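Local coordinates for protein exocyst complex component EXO70 (Saccharomyces cerevisiae, PDB 2B1E) that serves in the exocyst complex, which tethers secretory vesicles to sites of exocytosis, and plays a role in assembling that complex, at residues P113-D117 with Q118-A122. Residues are numbered along the deposited sequence; the frame is centred on the assembly and turned at random.
Sequences PYYED and QQLGA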
ATOM      1  N   PRO A 113      27.984  -6.260 -16.170  1.00 24.88           N
ATOM      2  CA  PRO A 113      29.014  -6.930 -16.971  1.00 24.87           C
ATOM      3  C   PRO A 113      28.640  -8.401 -17.101  1.00 23.29           C
ATOM      4  O   PRO A 113      27.926  -8.934 -16.252  1.00 22.51           O
ATOM      5  CB  PRO A 113      30.280  -6.751 -16.135  1.00 24.80           C
ATOM      6  CG  PRO A 113      30.004  -5.530 -15.328  1.00 26.55           C
ATOM      7  CD  PRO A 113      28.559  -5.684 -14.946  1.00 24.00           C
ATOM      8  N   TYR A 114      29.113  -9.051 -18.157  1.00 22.60           N
ATOM      9  CA  TYR A 114      28.830 -10.470 -18.354  1.00 22.27           C
ATOM     10  C   TYR A 114      30.000 -11.099 -19.099  1.00 22.32           C
ATOM     11  O   TYR A 114      30.628 -10.448 -19.927  1.00 23.52           O
ATOM     12  CB  TYR A 114      27.547 -10.659 -19.162  1.00 23.79           C
ATOM     13  CG  TYR A 114      27.000 -12.071 -19.109  1.00 23.10           C
ATOM     14  CD1 TYR A 114      26.514 -12.608 -17.918  1.00 24.41           C
ATOM     15  CD2 TYR A 114      26.961 -12.865 -20.253  1.00 24.14           C
ATOM     16  CE1 TYR A 114      25.995 -13.907 -17.869  1.00 25.76           C
ATOM     17  CE2 TYR A 114      26.449 -14.158 -20.219  1.00 25.24           C
ATOM     18  CZ  TYR A 114      25.967 -14.672 -19.027  1.00 25.87           C
ATOM     19  OH  TYR A 114      25.448 -15.942 -19.002  1.00 24.03           O
ATOM     20  N   TYR A 115      30.297 -12.360 -18.794  1.00 19.30           N
ATOM     21  CA  TYR A 115      31.403 -13.066 -19.437  1.00 18.17           C
ATOM     22  C   TYR A 115      31.226 -13.129 -20.945  1.00 17.87           C
ATOM     23  O   TYR A 115      30.107 -13.202 -21.444  1.00 16.46           O
ATOM     24  CB  TYR A 115      31.507 -14.486 -18.885  1.00 16.58           C
ATOM     25  CG  TYR A 115      31.690 -14.534 -17.384  1.00 16.17           C
ATOM     26  CD1 TYR A 115      32.868 -14.069 -16.789  1.00 14.98           C
ATOM     27  CD2 TYR A 115      30.688 -15.041 -16.559  1.00 13.57           C
ATOM     28  CE1 TYR A 115      33.043 -14.110 -15.401  1.00 14.79           C
ATOM     29  CE2 TYR A 115      30.855 -15.087 -15.169  1.00 15.56           C
ATOM     30  CZ  TYR A 115      32.032 -14.624 -14.602  1.00 12.57           C
ATOM     31  OH  TYR A 115      32.210 -14.706 -13.239  1.00 11.31           O
ATOM     32  N   GLU A 116      32.334 -13.083 -21.677  1.00 18.45           N
ATOM     33  CA  GLU A 116      32.249 -13.161 -23.128  1.00 19.45           C
ATOM     34  C   GLU A 116      31.939 -14.605 -23.476  1.00 18.42           C
ATOM     35  O   GLU A 116      32.138 -15.500 -22.652  1.00 17.07           O
ATOM     36  CB  GLU A 116      33.565 -12.714 -23.774  1.00 23.27           C
ATOM     37  CG  GLU A 116      34.805 -13.327 -23.146  1.00 25.77           C
ATOM     38  CD  GLU A 116      36.097 -12.748 -23.706  1.00 28.47           C
ATOM     39  OE1 GLU A 116      36.211 -11.504 -23.810  1.00 29.02           O
ATOM     40  OE2 GLU A 116      37.003 -13.543 -24.030  1.00 27.70           O
ATOM     41  N   ASP A 117      31.438 -14.828 -24.685  1.00 17.76           N
ATOM     42  CA  ASP A 117      31.085 -16.165 -25.139  1.00 18.78           C
ATOM     43  C   ASP A 117      32.234 -17.165 -25.013  1.00 18.95           C
ATOM     44  O   ASP A 117      32.030 -18.300 -24.577  1.00 16.62           O
ATOM     45  CB  ASP A 117      30.612 -16.110 -26.593  1.00 21.74           C
ATOM     46  CG  ASP A 117      29.201 -15.561 -26.735  1.00 21.90           C
ATOM     47  OD1 ASP A 117      28.686 -14.947 -25.779  1.00 21.86           O
ATOM     48  OD2 ASP A 117      28.610 -15.745 -27.815  1.00 24.75           O
ATOM     49  N   GLN A 118      33.438 -16.754 -25.399  1.00 16.84           N
ATOM     50  CA  GLN A 118      34.576 -17.656 -25.309  1.00 17.67           C
ATOM     51  C   GLN A 118      34.863 -18.053 -23.854  1.00 16.33           C
ATOM     52  O   GLN A 118      35.259 -19.187 -23.589  1.00 14.89           O
ATOM     53  CB  GLN A 118      35.817 -17.024 -25.953  1.00 19.71           C
ATOM     54  CG  GLN A 118      35.621 -16.649 -27.419  1.00 24.01           C
ATOM     55  CD  GLN A 118      35.145 -15.203 -27.617  1.00 25.40           C
ATOM     56  OE1 GLN A 118      34.486 -14.622 -26.749  1.00 22.73           O
ATOM     57  NE2 GLN A 118      35.473 -14.627 -28.773  1.00 24.84           N
ATOM     58  N   GLN A 119      34.666 -17.127 -22.916  1.00 14.73           N
ATOM     59  CA  GLN A 119      34.899 -17.441 -21.506  1.00 14.54           C
ATOM     60  C   GLN A 119      33.829 -18.442 -21.049  1.00 15.08           C
ATOM     61  O   GLN A 119      34.128 -19.391 -20.329  1.00 16.35           O
ATOM     62  CB  GLN A 119      34.841 -16.176 -20.636  1.00 14.67           C
ATOM     63  CG  GLN A 119      35.988 -15.179 -20.871  1.00 15.48           C
ATOM     64  CD  GLN A 119      35.850 -13.935 -20.017  1.00 14.68           C
ATOM     65  OE1 GLN A 119      34.761 -13.359 -19.919  1.00 13.16           O
ATOM     66  NE2 GLN A 119      36.950 -13.505 -19.397  1.00 15.45           N
ATOM     67  N   LEU A 120      32.585 -18.230 -21.478  1.00 13.19           N
ATOM     68  CA  LEU A 120      31.501 -19.142 -21.120  1.00 13.40           C
ATOM     69  C   LEU A 120      31.866 -20.531 -21.639  1.00 13.96           C
ATOM     70  O   LEU A 120      31.656 -21.544 -20.958  1.00 11.98           O
ATOM     71  CB  LEU A 120      30.175 -18.661 -21.729  1.00 12.02           C
ATOM     72  CG  LEU A 120      29.623 -17.352 -21.149  1.00 11.37           C
ATOM     73  CD1 LEU A 120      28.460 -16.858 -21.986  1.00 10.05           C
ATOM     74  CD2 LEU A 120      29.190 -17.571 -19.701  1.00 13.21           C
ATOM     75  N   GLY A 121      32.430 -20.567 -22.844  1.00 12.81           N
ATOM     76  CA  GLY A 121      32.843 -21.830 -23.426  1.00 14.18           C
ATOM     77  C   GLY A 121      33.851 -22.546 -22.540  1.00 13.70           C
ATOM     78  O   GLY A 121      33.703 -23.737 -22.257  1.00 10.39           O
ATOM     79  N   ALA A 122      34.880 -21.817 -22.110  1.00 11.00           N
ATOM     80  CA  ALA A 122      35.923 -22.370 -21.247  1.00 11.71           C
ATOM     81  C   ALA A 122      35.369 -22.823 -19.896  1.00 10.35           C
ATOM     82  O   ALA A 122      35.747 -23.875 -19.379  1.00  9.84           O
ATOM     83  CB  ALA A 122      37.035 -21.326 -21.027  1.00  9.27           C
TER
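Tyr114 and Leu120 meet at the N-terminus of helix 117-132, where the chain enters the helix through a hydrophobic staple and one half of a capping box. The two side chains cross at about a right angle, with CE2 of Tyr114 lying 3.8 Å from CD1 of Leu120. Tyrosine suits this place because its ring packs on leucine while its OH reaches on to a hydrogen bond with Asp200 of helix 180-201. Tyr115, just before the N-cap, forms the staple: its CB rests 3.9 Å from Leu120 CD2. With CG anti to the carbonyl carbon (chi1 -57°), the far end of its ring is led away from the first turn, and the OH of this buried residue bonds to Leu94 O and Arg147 NH1. Leu197 touches all three side chains, so the staple joins the helix start to helix 180-201.

Glu116 is the N-cap. Its N-H, which precedes the helical bonding pattern, donates to Gln119 OE1 (3.0 Å), approaching 19° from the amide's carbonyl plane. That oxygen also lies in the plane of the Tyr115 ring, at its edge. Gln119 is long enough to reach back because its chain is extended beyond CG, and it crosses Glu116 at about a right angle. The carboxylates of Glu116 and Asp117 probably interact favourably with the positive end of the helix dipole. Regular bonding then begins: Leu120 N donates to Glu116 O at 3.0 Å, and the next bond follows one residue on, Asp117 O accepting Gly121 N at 2.9 Å.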